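Local structure of F-actin-capping protein subunit alpha (Plasmodium berghei, 7A0H) at residues Glu7-Ile12 with Gln42-Asp47; His14-Ala19 with Phe25-Asn30; Asp55-Ile60 with Cys71-Ser76. The protein forms a homodimer that probably caps the fast-growing barbed ends of actin filaments independently of calcium, blocking subunit exchange without severing the filament. One frame throughout, in Å; residues are numbered along the deposited sequence.

Contacts 1 and 2 both lie in the N-terminal group of three helices, 3-18, 21-35 and 39-55. Their centres are about 10 Å apart. Helix 3-18 serves both: in contact 2 its C-terminal end pairs with helix 21-35, the next in the chain, and in contact 1 its middle meets helix 39-55, so the contact between neighbours falls within the span bridged by the longer-range one. I28 of contact 2 touches I45 of contact 1, and the second subunit borders both sites. Contact 3 follows in the chain, its centre about 21 Å from that of contact 1 and about 20 Å from that of contact 2, where helix 39-55 gives way to strand 58-62 and β-structure.

Contact 1: residues Glu7-Ile12 with Gln42-Asp47; sequences EKKKFI and QNFIED
In the helical stalk at the N-terminus, K9 and I12 of helix 3-18 face F44 and I45 of helix 39-55. K9 lays its aliphatic chain across one face of the F44 ring. CB of K9 sits 3.5 Å from CZ of F44, and CG of K9 makes a CH-pi contact 3.8 Å from the ring centroid, only 9° off the normal. Extended beyond CG, the chain then carries CD of K9 to 3.6 Å from CE1 of F44. The two helices run in roughly the same direction, 33° apart, local axes 11.1 Å apart. This is the first-to-third pairing of an up-down-up three-helix bundle, the stalk of capping-protein subunits, and the middle helix 21-35 lends L31 to I12 and I28 to I45. F44 bridges the gap with its CG anti to the backbone N (chi1 178°). At the edge of that ring, in its plane, CG2 of I12 stands 3.8 Å from CE2 of F44; the same methyl reaches CG1 of I45 at 4.0 Å, the two isoleucines crossing at about a right angle. Away from this seam, K10 NZ holds E7 OE2 in a 2.7 Å salt bridge, while E7 packs on I34 of the second subunit.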
ATOM      1  N   GLU A   7       4.165 -10.204  22.393  1.00142.35           N
ATOM      2  CA  GLU A   7       3.014  -9.754  21.618  1.00166.02           C
ATOM      3  C   GLU A   7       3.134  -8.275  21.249  1.00116.22           C
ATOM      4  O   GLU A   7       2.652  -7.877  20.183  1.00112.92           O
ATOM      5  CB  GLU A   7       1.710 -10.052  22.381  1.00139.01           C
ATOM      6  CG  GLU A   7       1.440 -11.561  22.634  1.00166.45           C
ATOM      7  CD  GLU A   7       1.343 -12.398  21.346  1.00158.28           C
ATOM      8  OE1 GLU A   7       0.602 -12.014  20.414  1.00151.92           O
ATOM      9  OE2 GLU A   7       2.023 -13.447  21.265  1.00149.99           O
ATOM     10  N   LYS A   8       3.760  -7.454  22.107  1.00128.81           N
ATOM     11  CA  LYS A   8       3.995  -6.055  21.757  1.00124.42           C
ATOM     12  C   LYS A   8       4.956  -5.947  20.578  1.00130.73           C
ATOM     13  O   LYS A   8       4.891  -4.989  19.794  1.00 68.20           O
ATOM     14  CB  LYS A   8       4.580  -5.267  22.938  1.00124.07           C
ATOM     15  CG  LYS A   8       3.724  -5.130  24.219  1.00113.58           C
ATOM     16  CD  LYS A   8       4.442  -4.288  25.328  1.00108.70           C
ATOM     17  CE  LYS A   8       3.651  -4.155  26.653  1.00123.99           C
ATOM     18  NZ  LYS A   8       4.364  -3.318  27.675  1.00112.81           N
ATOM     19  N   LYS A   9       5.861  -6.922  20.458  1.00113.79           N
ATOM     20  CA  LYS A   9       6.851  -6.963  19.396  1.00 93.61           C
ATOM     21  C   LYS A   9       6.188  -7.390  18.109  1.00104.44           C
ATOM     22  O   LYS A   9       6.471  -6.838  17.032  1.00102.70           O
ATOM     23  CB  LYS A   9       7.963  -7.940  19.765  1.00136.13           C
ATOM     24  CG  LYS A   9       8.895  -7.460  20.866  1.00115.87           C
ATOM     25  CD  LYS A   9      10.130  -8.349  20.983  1.00123.94           C
ATOM     26  CE  LYS A   9      11.101  -7.815  22.022  1.00109.05           C
ATOM     27  NZ  LYS A   9      12.326  -8.638  22.090  1.00114.81           N
ATOM     28  N   LYS A  10       5.321  -8.407  18.226  1.00142.75           N
ATOM     29  CA  LYS A  10       4.601  -8.882  17.058  1.00122.37           C
ATOM     30  C   LYS A  10       3.782  -7.760  16.473  1.00108.46           C
ATOM     31  O   LYS A  10       3.681  -7.632  15.253  1.00110.91           O
ATOM     32  CB  LYS A  10       3.703 -10.044  17.436  1.00120.44           C
ATOM     33  CG  LYS A  10       4.476 -11.244  17.910  1.00112.05           C
ATOM     34  CD  LYS A  10       3.563 -12.379  18.275  1.00127.88           C
ATOM     35  CE  LYS A  10       4.359 -13.557  18.793  1.00147.56           C
ATOM     36  NZ  LYS A  10       3.471 -14.638  19.324  1.00173.74           N
ATOM     37  N   PHE A  11       3.259  -6.893  17.333  1.00134.92           N
ATOM     38  CA  PHE A  11       2.436  -5.798  16.847  1.00129.41           C
ATOM     39  C   PHE A  11       3.278  -4.676  16.258  1.00 98.00           C
ATOM     40  O   PHE A  11       2.944  -4.152  15.193  1.00 95.12           O
ATOM     41  CB  PHE A  11       1.584  -5.259  17.997  1.00109.11           C
ATOM     42  CG  PHE A  11       0.791  -4.057  17.641  1.00 93.12           C
ATOM     43  CD1 PHE A  11      -0.295  -4.160  16.811  1.00108.58           C
ATOM     44  CD2 PHE A  11       1.122  -2.828  18.146  1.00 89.54           C
ATOM     45  CE1 PHE A  11      -1.016  -3.054  16.490  1.00104.00           C
ATOM     46  CE2 PHE A  11       0.401  -1.727  17.821  1.00 92.78           C
ATOM     47  CZ  PHE A  11      -0.667  -1.837  16.997  1.00102.78           C
ATOM     48  N   ILE A  12       4.391  -4.334  16.917  1.00102.78           N
ATOM     49  CA  ILE A  12       5.282  -3.290  16.408  1.00103.27           C
ATOM     50  C   ILE A  12       5.852  -3.691  15.062  1.00 88.86           C
ATOM     51  O   ILE A  12       6.012  -2.868  14.155  1.00 75.28           O
ATOM     52  CB  ILE A  12       6.398  -3.007  17.437  1.00 96.06           C
ATOM     53  CG1 ILE A  12       5.861  -2.149  18.580  1.00 94.35           C
ATOM     54  CG2 ILE A  12       7.566  -2.319  16.730  1.00106.69           C
ATOM     55  CD1 ILE A  12       6.767  -2.035  19.772  1.00 88.27           C
ATOM     56  N   GLN A  42      12.614   0.120  22.760  1.00 72.92           N
ATOM     57  CA  GLN A  42      13.321   1.169  22.045  1.00 76.08           C
ATOM     58  C   GLN A  42      14.399   0.552  21.186  1.00 59.28           C
ATOM     59  O   GLN A  42      14.540   0.909  20.030  1.00 60.95           O
ATOM     60  CB  GLN A  42      13.883   2.177  23.035  1.00 75.22           C
ATOM     61  CG  GLN A  42      12.736   2.990  23.611  1.00 87.85           C
ATOM     62  CD  GLN A  42      12.628   4.366  23.020  1.00104.21           C
ATOM     63  OE1 GLN A  42      13.443   4.763  22.169  1.00109.99           O
ATOM     64  NE2 GLN A  42      11.584   5.096  23.415  1.00 93.76           N
ATOM     65  N   ASN A  43      15.086  -0.452  21.702  1.00 68.75           N
ATOM     66  CA  ASN A  43      16.163  -1.131  21.002  1.00 73.61           C
ATOM     67  C   ASN A  43      15.661  -2.111  19.955  1.00 68.96           C
ATOM     68  O   ASN A  43      16.265  -2.218  18.874  1.00 66.53           O
ATOM     69  CB  ASN A  43      17.048  -1.825  22.033  1.00 72.10           C
ATOM     70  CG  ASN A  43      17.843  -0.833  22.869  1.00 74.90           C
ATOM     71  OD1 ASN A  43      18.182   0.265  22.392  1.00 91.59           O
ATOM     72  ND2 ASN A  43      18.093  -1.182  24.130  1.00 85.82           N
ATOM     73  N   PHE A  44      14.586  -2.833  20.252  1.00 65.77           N
ATOM     74  CA  PHE A  44      13.876  -3.628  19.270  1.00 69.52           C
ATOM     75  C   PHE A  44      13.477  -2.759  18.092  1.00 73.90           C
ATOM     76  O   PHE A  44      13.717  -3.109  16.938  1.00 69.70           O
ATOM     77  CB  PHE A  44      12.635  -4.241  19.911  1.00 80.40           C
ATOM     78  CG  PHE A  44      11.776  -5.046  18.989  1.00 83.90           C
ATOM     79  CD1 PHE A  44      12.095  -6.352  18.677  1.00 79.75           C
ATOM     80  CD2 PHE A  44      10.606  -4.507  18.483  1.00 86.62           C
ATOM     81  CE1 PHE A  44      11.275  -7.093  17.858  1.00 89.49           C
ATOM     82  CE2 PHE A  44       9.805  -5.238  17.660  1.00 93.11           C
ATOM     83  CZ  PHE A  44      10.137  -6.537  17.356  1.00 87.28           C
ATOM     84  N   ILE A  45      12.960  -1.570  18.371  1.00 64.18           N
ATOM     85  CA  ILE A  45      12.551  -0.704  17.290  1.00 68.59           C
ATOM     86  C   ILE A  45      13.787  -0.260  16.530  1.00 65.69           C
ATOM     87  O   ILE A  45      13.789  -0.239  15.296  1.00 65.70           O
ATOM     88  CB  ILE A  45      11.747   0.482  17.824  1.00 62.51           C
ATOM     89  CG1 ILE A  45      10.375   0.054  18.348  1.00 74.15           C
ATOM     90  CG2 ILE A  45      11.470   1.521  16.713  1.00 59.75           C
ATOM     91  CD1 ILE A  45       9.623   1.219  19.084  1.00 73.49           C
ATOM     92  N   GLU A  46      14.856   0.112  17.245  1.00 66.74           N
ATOM     93  CA  GLU A  46      16.069   0.529  16.557  1.00 63.29           C
ATOM     94  C   GLU A  46      16.606  -0.585  15.647  1.00 63.55           C
ATOM     95  O   GLU A  46      17.019  -0.311  14.533  1.00 64.13           O
ATOM     96  CB  GLU A  46      17.143   0.980  17.543  1.00 58.91           C
ATOM     97  CG  GLU A  46      18.372   1.660  16.782  1.00 72.28           C
ATOM     98  CD  GLU A  46      19.398   0.673  16.236  1.00 71.90           C
ATOM     99  OE1 GLU A  46      19.412  -0.492  16.706  1.00 76.28           O
ATOM    100  OE2 GLU A  46      20.240   1.067  15.375  1.00 76.41           O
ATOM    101  N   ASP A  47      16.586  -1.845  16.094  1.00 58.41           N
ATOM    102  CA  ASP A  47      17.040  -2.939  15.247  1.00 61.36           C
ATOM    103  C   ASP A  47      16.184  -3.068  14.002  1.00 68.99           C
ATOM    104  O   ASP A  47      16.695  -3.111  12.877  1.00 67.64           O
ATOM    105  CB  ASP A  47      17.093  -4.244  16.034  1.00 59.46           C
ATOM    106  CG  ASP A  47      18.358  -4.305  16.869  1.00 84.20           C
ATOM    107  OD1 ASP A  47      19.422  -3.913  16.301  1.00 95.20           O
ATOM    108  OD2 ASP A  47      18.319  -4.648  18.070  1.00 87.00           O
TER

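Contact 2: residues His14-Ala19 with Phe25-Asn30; sequences HVLSNA and FDLISN
L27 pushes one methyl, CD2, into the surface made by V15, L16 and A19. That methyl lies 3.7 Å from CB of V15 and a tight 3.4 Å from CD2 of L16, with CB of A19, just past the helix end, at 4.0 Å. It also touches backbone: CD2 of L27 is 3.4 Å from the carbonyl O of V15, the same oxygen that takes a weak bond from the amide of A19, the first residue to leave helical geometry at the end of helix 3-18. The V15 and L27 side chains meet at about a right angle. L27 gets there with CG anti to its own N (chi1 -179°), which points the branch at helix 3-18. Beside it, the end of L16 also meets CD1 of I28, though the model places these methyls too close for their spacing to be trusted.

Behind this first shell, L31 packs against both V15 and L16, one turn further along helix 21-35. The third helix, 39-55, backs the pair from another direction, with I48 against L16 and I45 against I28. The second subunit comes in near the partly exposed flank: its L27 packs on H14, its F11 on N30. The backbones come nearest at L16 and L27, whose CA atoms are 7.5 Å apart, and the local axes run 10.4 Å apart at 169°. Two consecutive, almost antiparallel helices joined by a short turn and packed through aliphatic side chains make an α-hairpin, here the first two helices of the capping-protein stalk.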
ATOM      1  N   HIS A  14       4.372  -5.865  12.938  1.00111.39           N
ATOM      2  CA  HIS A  14       3.320  -5.868  11.936  1.00 92.28           C
ATOM      3  C   HIS A  14       3.009  -4.468  11.441  1.00 90.78           C
ATOM      4  O   HIS A  14       2.826  -4.266  10.241  1.00110.62           O
ATOM      5  CB  HIS A  14       2.071  -6.535  12.511  1.00116.20           C
ATOM      6  CG  HIS A  14       0.980  -6.729  11.509  1.00117.37           C
ATOM      7  ND1 HIS A  14      -0.300  -6.258  11.712  1.00130.50           N
ATOM      8  CD2 HIS A  14       0.982  -7.301  10.281  1.00123.30           C
ATOM      9  CE1 HIS A  14      -1.048  -6.556  10.663  1.00135.94           C
ATOM     10  NE2 HIS A  14      -0.293  -7.187   9.779  1.00126.53           N
ATOM     11  N   VAL A  15       2.999  -3.477  12.323  1.00 89.29           N
ATOM     12  CA  VAL A  15       2.654  -2.130  11.881  1.00100.86           C
ATOM     13  C   VAL A  15       3.769  -1.514  11.057  1.00 83.55           C
ATOM     14  O   VAL A  15       3.513  -0.813  10.080  1.00 93.39           O
ATOM     15  CB  VAL A  15       2.272  -1.224  13.064  1.00110.03           C
ATOM     16  CG1 VAL A  15       0.957  -1.692  13.661  1.00127.30           C
ATOM     17  CG2 VAL A  15       3.366  -1.185  14.099  1.00104.81           C
ATOM     18  N   LEU A  16       5.015  -1.738  11.442  1.00108.94           N
ATOM     19  CA  LEU A  16       6.105  -1.156  10.647  1.00 99.65           C
ATOM     20  C   LEU A  16       6.317  -1.927   9.359  1.00 89.85           C
ATOM     21  O   LEU A  16       6.815  -1.368   8.381  1.00100.42           O
ATOM     22  CB  LEU A  16       7.402  -1.112  11.453  1.00 88.35           C
ATOM     23  CG  LEU A  16       7.375  -0.419  12.820  1.00117.22           C
ATOM     24  CD1 LEU A  16       8.744  -0.311  13.430  1.00 84.58           C
ATOM     25  CD2 LEU A  16       6.808   0.983  12.727  1.00 90.94           C
ATOM     26  N   SER A  17       5.971  -3.211   9.354  1.00107.39           N
ATOM     27  CA  SER A  17       6.015  -4.018   8.142  1.00 84.08           C
ATOM     28  C   SER A  17       5.073  -3.450   7.103  1.00 94.33           C
ATOM     29  O   SER A  17       5.415  -3.327   5.923  1.00121.38           O
ATOM     30  CB  SER A  17       5.656  -5.463   8.467  1.00110.84           C
ATOM     31  OG  SER A  17       5.537  -6.245   7.300  1.00118.41           O
ATOM     32  N   ASN A  18       3.859  -3.137   7.519  1.00101.95           N
ATOM     33  CA  ASN A  18       2.790  -2.835   6.583  1.00107.55           C
ATOM     34  C   ASN A  18       2.686  -1.352   6.260  1.00 97.17           C
ATOM     35  O   ASN A  18       1.946  -0.980   5.340  1.00 92.51           O
ATOM     36  CB  ASN A  18       1.477  -3.348   7.192  1.00 91.76           C
ATOM     37  CG  ASN A  18       1.310  -4.858   7.028  1.00115.30           C
ATOM     38  OD1 ASN A  18       1.200  -5.585   8.007  1.00121.75           O
ATOM     39  ND2 ASN A  18       1.327  -5.333   5.791  1.00131.30           N
ATOM     40  N   ALA A  19       3.384  -0.512   7.002  1.00103.82           N
ATOM     41  CA  ALA A  19       3.313   0.924   6.804  1.00 81.60           C
ATOM     42  C   ALA A  19       4.085   1.363   5.555  1.00 78.90           C
ATOM     43  O   ALA A  19       5.201   0.895   5.316  1.00 90.64           O
ATOM     44  CB  ALA A  19       3.862   1.608   8.053  1.00 70.82           C
ATOM     45  N   PHE A  25       8.093   7.091  10.149  1.00 65.21           N
ATOM     46  CA  PHE A  25       8.557   8.000  11.180  1.00 64.18           C
ATOM     47  C   PHE A  25       7.431   8.390  12.119  1.00 76.53           C
ATOM     48  O   PHE A  25       7.583   8.305  13.340  1.00 87.92           O
ATOM     49  CB  PHE A  25       9.169   9.249  10.559  1.00 86.22           C
ATOM     50  CG  PHE A  25       9.725  10.184  11.572  1.00110.32           C
ATOM     51  CD1 PHE A  25      11.074  10.209  11.871  1.00 86.09           C
ATOM     52  CD2 PHE A  25       8.868  11.039  12.280  1.00109.06           C
ATOM     53  CE1 PHE A  25      11.558  11.087  12.833  1.00133.50           C
ATOM     54  CE2 PHE A  25       9.346  11.906  13.248  1.00 78.89           C
ATOM     55  CZ  PHE A  25      10.671  11.931  13.538  1.00 92.20           C
ATOM     56  N   ASP A  26       6.311   8.877  11.578  1.00 80.09           N
ATOM     57  CA  ASP A  26       5.182   9.222  12.428  1.00 81.81           C
ATOM     58  C   ASP A  26       4.779   7.995  13.218  1.00 85.22           C
ATOM     59  O   ASP A  26       4.531   8.075  14.433  1.00 87.06           O
ATOM     60  CB  ASP A  26       4.005   9.780  11.633  1.00 84.76           C
ATOM     61  CG  ASP A  26       4.350  11.106  10.902  1.00 98.07           C
ATOM     62  OD1 ASP A  26       5.276  11.839  11.341  1.00 84.97           O
ATOM     63  OD2 ASP A  26       3.677  11.411   9.887  1.00100.22           O
ATOM     64  N   LEU A  27       4.770   6.829  12.570  1.00 84.83           N
ATOM     65  CA  LEU A  27       4.327   5.625  13.275  1.00 93.46           C
ATOM     66  C   LEU A  27       5.243   5.298  14.462  1.00 96.26           C
ATOM     67  O   LEU A  27       4.755   4.932  15.547  1.00 94.54           O
ATOM     68  CB  LEU A  27       4.249   4.440  12.321  1.00 87.98           C
ATOM     69  CG  LEU A  27       3.754   3.165  13.023  1.00 95.84           C
ATOM     70  CD1 LEU A  27       2.406   3.417  13.701  1.00 93.41           C
ATOM     71  CD2 LEU A  27       3.648   2.015  12.023  1.00 95.06           C
ATOM     72  N   ILE A  28       6.565   5.407  14.269  1.00 94.15           N
ATOM     73  CA  ILE A  28       7.513   5.151  15.342  1.00 79.08           C
ATOM     74  C   ILE A  28       7.250   6.081  16.516  1.00107.14           C
ATOM     75  O   ILE A  28       7.115   5.638  17.672  1.00101.18           O
ATOM     76  CB  ILE A  28       8.963   5.335  14.844  1.00 87.73           C
ATOM     77  CG1 ILE A  28       9.296   4.366  13.715  1.00 89.35           C
ATOM     78  CG2 ILE A  28       9.910   5.294  16.064  1.00 93.59           C
ATOM     79  CD1 ILE A  28       8.808   2.958  13.931  1.00 95.00           C
ATOM     80  N   SER A  29       7.190   7.393  16.242  1.00105.18           N
ATOM     81  CA  SER A  29       6.904   8.396  17.261  1.00 97.35           C
ATOM     82  C   SER A  29       5.691   8.031  18.103  1.00109.74           C
ATOM     83  O   SER A  29       5.689   8.241  19.325  1.00118.09           O
ATOM     84  CB  SER A  29       6.704   9.764  16.615  1.00 91.19           C
ATOM     85  OG  SER A  29       6.180  10.686  17.550  1.00120.43           O
ATOM     86  N   ASN A  30       4.628   7.517  17.475  1.00107.78           N
ATOM     87  CA  ASN A  30       3.444   7.164  18.247  1.00106.76           C
ATOM     88  C   ASN A  30       3.723   5.940  19.106  1.00108.35           C
ATOM     89  O   ASN A  30       3.151   5.790  20.189  1.00146.78           O
ATOM     90  CB  ASN A  30       2.244   6.865  17.334  1.00103.07           C
ATOM     91  CG  ASN A  30       1.593   8.114  16.747  1.00112.11           C
ATOM     92  OD1 ASN A  30       1.789   9.228  17.231  1.00132.66           O
ATOM     93  ND2 ASN A  30       0.793   7.920  15.700  1.00142.42           N
TER

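Contact 3: residues Asp55-Ile60 with Cys71-Ser76; sequences DNYILI and CKESKS
The apolar part of this contact is Y57 against C71. CB of C71 sits 3.3 Å from CE1 of Y57, coming at the ring obliquely. The sulfur adds a sulfur-aromatic contact, with SG of C71 4.7 Å from the ring centroid and 64° off the normal.

The polar part is one long hydrogen bond: OH of Y57 donates to OE1 of E73 over 3.3 Å. It meets the carboxylate on its syn side, 28° out of plane, and the ring and carboxylate planes are nearly parallel. E73 is bent at chi2 (91°), and its OE1 lies beside the phenol. F174, on strand 170-183, packs on both Y57 and E73.

Within 71-76 the chain turns back on itself: the amide of C71 reaches OG of S74 at 3.2 Å, and that hydroxyl is also bonded to the carbonyl of I69; the amide of S74 makes a weak bond back to C71 SG.

Y57 itself has left-handed helical backbone angles, and its carbonyl is held by R193. Just beyond it I58 pairs with I70, so Y57 and C71 flank the open end of the two-stranded antiparallel β-hairpin 58-62/66-70, next to the long central sheet.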
ATOM      1  N   ASP A  55      17.786  -2.535   3.995  1.00 57.18           N
ATOM      2  CA  ASP A  55      17.020  -3.111   2.907  1.00 47.42           C
ATOM      3  C   ASP A  55      16.662  -2.093   1.834  1.00 56.45           C
ATOM      4  O   ASP A  55      16.183  -2.475   0.763  1.00 54.56           O
ATOM      5  CB  ASP A  55      15.766  -3.780   3.438  1.00 55.34           C
ATOM      6  CG  ASP A  55      16.099  -5.041   4.167  1.00 58.03           C
ATOM      7  OD1 ASP A  55      17.311  -5.364   4.196  1.00 70.26           O
ATOM      8  OD2 ASP A  55      15.196  -5.718   4.672  1.00 74.16           O
ATOM      9  N   ASN A  56      16.743  -0.803   2.127  1.00 54.53           N
ATOM     10  CA  ASN A  56      16.244   0.174   1.177  1.00 48.39           C
ATOM     11  C   ASN A  56      17.329   1.130   0.747  1.00 50.36           C
ATOM     12  O   ASN A  56      17.012   2.177   0.167  1.00 49.58           O
ATOM     13  CB  ASN A  56      15.064   0.935   1.755  1.00 57.43           C
ATOM     14  CG  ASN A  56      13.806   0.076   1.803  1.00 63.80           C
ATOM     15  OD1 ASN A  56      13.245  -0.269   0.738  1.00 68.18           O
ATOM     16  ND2 ASN A  56      13.405  -0.340   3.016  1.00 65.18           N
ATOM     17  N   TYR A  57      18.603   0.823   1.017  1.00 45.93           N
ATOM     18  CA  TYR A  57      19.666   1.647   0.466  1.00 47.97           C
ATOM     19  C   TYR A  57      19.328   3.092   0.759  1.00 52.66           C
ATOM     20  O   TYR A  57      19.314   3.931  -0.149  1.00 57.76           O
ATOM     21  CB  TYR A  57      19.849   1.441  -1.059  1.00 52.46           C
ATOM     22  CG  TYR A  57      20.255   0.024  -1.362  1.00 47.97           C
ATOM     23  CD1 TYR A  57      21.581  -0.364  -1.342  1.00 44.71           C
ATOM     24  CD2 TYR A  57      19.305  -0.917  -1.611  1.00 54.98           C
ATOM     25  CE1 TYR A  57      21.933  -1.684  -1.531  1.00 53.68           C
ATOM     26  CE2 TYR A  57      19.647  -2.225  -1.828  1.00 76.60           C
ATOM     27  CZ  TYR A  57      20.955  -2.592  -1.815  1.00 56.09           C
ATOM     28  OH  TYR A  57      21.278  -3.882  -2.014  1.00 62.95           O
ATOM     29  N   ILE A  58      19.012   3.348   2.019  1.00 45.68           N
ATOM     30  CA  ILE A  58      18.707   4.676   2.540  1.00 42.28           C
ATOM     31  C   ILE A  58      19.969   5.527   2.483  1.00 36.84           C
ATOM     32  O   ILE A  58      21.059   5.097   2.878  1.00 45.95           O
ATOM     33  CB  ILE A  58      18.191   4.559   3.994  1.00 55.45           C
ATOM     34  CG1 ILE A  58      16.738   4.048   4.070  1.00 52.55           C
ATOM     35  CG2 ILE A  58      18.340   5.855   4.818  1.00 54.08           C
ATOM     36  CD1 ILE A  58      15.875   4.652   3.092  1.00 61.41           C
ATOM     37  N   LEU A  59      19.782   6.789   2.160  1.00 40.71           N
ATOM     38  CA  LEU A  59      20.821   7.790   2.219  1.00 46.72           C
ATOM     39  C   LEU A  59      20.806   8.627   3.486  1.00 55.08           C
ATOM     40  O   LEU A  59      19.818   9.306   3.762  1.00 55.21           O
ATOM     41  CB  LEU A  59      20.653   8.783   1.067  1.00 46.70           C
ATOM     42  CG  LEU A  59      20.618   8.255  -0.396  1.00 51.27           C
ATOM     43  CD1 LEU A  59      20.549   9.497  -1.286  1.00 50.62           C
ATOM     44  CD2 LEU A  59      21.853   7.391  -0.593  1.00 48.49           C
ATOM     45  N   ILE A  60      21.966   8.746   4.110  1.00 53.87           N
ATOM     46  CA  ILE A  60      22.159   9.623   5.257  1.00 62.27           C
ATOM     47  C   ILE A  60      23.166  10.690   4.873  1.00 49.20           C
ATOM     48  O   ILE A  60      24.282  10.379   4.482  1.00 52.67           O
ATOM     49  CB  ILE A  60      22.620   8.861   6.514  1.00 61.77           C
ATOM     50  CG1 ILE A  60      21.450   7.986   6.939  1.00 61.91           C
ATOM     51  CG2 ILE A  60      23.017   9.878   7.572  1.00 56.30           C
ATOM     52  CD1 ILE A  60      21.741   7.059   8.036  1.00 72.99           C
ATOM     53  N   CYS A  71      23.301  -0.111   3.751  1.00 38.87           N
ATOM     54  CA  CYS A  71      22.839  -1.358   3.135  1.00 47.69           C
ATOM     55  C   CYS A  71      23.803  -2.438   3.592  1.00 52.48           C
ATOM     56  O   CYS A  71      24.874  -2.115   4.113  1.00 45.80           O
ATOM     57  CB  CYS A  71      22.860  -1.264   1.596  1.00 51.54           C
ATOM     58  SG  CYS A  71      24.542  -0.760   0.965  1.00 50.94           S
ATOM     59  N   LYS A  72      23.495  -3.703   3.246  1.00 53.75           N
ATOM     60  CA  LYS A  72      24.399  -4.790   3.625  1.00 47.57           C
ATOM     61  C   LYS A  72      25.819  -4.486   3.220  1.00 63.00           C
ATOM     62  O   LYS A  72      26.760  -4.645   4.002  1.00 59.37           O
ATOM     63  CB  LYS A  72      24.044  -6.093   2.926  1.00 64.73           C
ATOM     64  CG  LYS A  72      22.722  -6.649   3.155  1.00101.61           C
ATOM     65  CD  LYS A  72      22.518  -7.804   2.204  1.00 95.27           C
ATOM     66  CE  LYS A  72      21.144  -8.418   2.444  1.00126.66           C
ATOM     67  NZ  LYS A  72      20.921  -9.560   1.532  1.00143.76           N
ATOM     68  N   GLU A  73      25.986  -4.121   1.943  1.00 62.76           N
ATOM     69  CA  GLU A  73      27.298  -4.031   1.304  1.00 60.34           C
ATOM     70  C   GLU A  73      28.161  -2.951   1.951  1.00 58.93           C
ATOM     71  O   GLU A  73      29.402  -3.037   1.918  1.00 60.88           O
ATOM     72  CB  GLU A  73      27.056  -3.794  -0.205  1.00 57.66           C
ATOM     73  CG  GLU A  73      26.525  -5.060  -0.909  1.00 49.83           C
ATOM     74  CD  GLU A  73      24.968  -5.220  -0.963  1.00 66.11           C
ATOM     75  OE1 GLU A  73      24.179  -4.304  -0.608  1.00 54.32           O
ATOM     76  OE2 GLU A  73      24.525  -6.328  -1.361  1.00 77.41           O
ATOM     77  N   SER A  74      27.553  -1.912   2.523  1.00 50.55           N
ATOM     78  CA  SER A  74      28.396  -0.942   3.188  1.00 52.54           C
ATOM     79  C   SER A  74      28.685  -1.319   4.636  1.00 56.10           C
ATOM     80  O   SER A  74      29.596  -0.729   5.210  1.00 52.55           O
ATOM     81  CB  SER A  74      27.773   0.464   3.159  1.00 65.46           C
ATOM     82  OG  SER A  74      26.474   0.520   3.765  1.00 57.45           O
ATOM     83  N   LYS A  75      28.003  -2.343   5.189  1.00 52.59           N
ATOM     84  CA  LYS A  75      28.091  -2.611   6.611  1.00 56.65           C
ATOM     85  C   LYS A  75      29.515  -2.950   6.970  1.00 65.13           C
ATOM     86  O   LYS A  75      30.152  -3.790   6.335  1.00 75.26           O
ATOM     87  CB  LYS A  75      27.212  -3.790   7.083  1.00 60.06           C
ATOM     88  CG  LYS A  75      25.706  -3.637   6.991  1.00 59.72           C
ATOM     89  CD  LYS A  75      24.987  -4.789   7.707  1.00 77.58           C
ATOM     90  CE  LYS A  75      25.328  -4.899   9.235  1.00 81.14           C
ATOM     91  NZ  LYS A  75      25.281  -3.626  10.023  1.00 80.40           N
ATOM     92  N   SER A  76      29.999  -2.335   8.016  1.00 70.37           N
ATOM     93  CA  SER A  76      31.304  -2.696   8.530  1.00 55.77           C
ATOM     94  C   SER A  76      31.208  -2.688  10.050  1.00 64.20           C
ATOM     95  O   SER A  76      31.124  -1.624  10.682  1.00 61.42           O
ATOM     96  CB  SER A  76      32.350  -1.725   8.000  1.00 58.86           C
ATOM     97  OG  SER A  76      33.636  -2.255   8.289  1.00 64.94           O
TER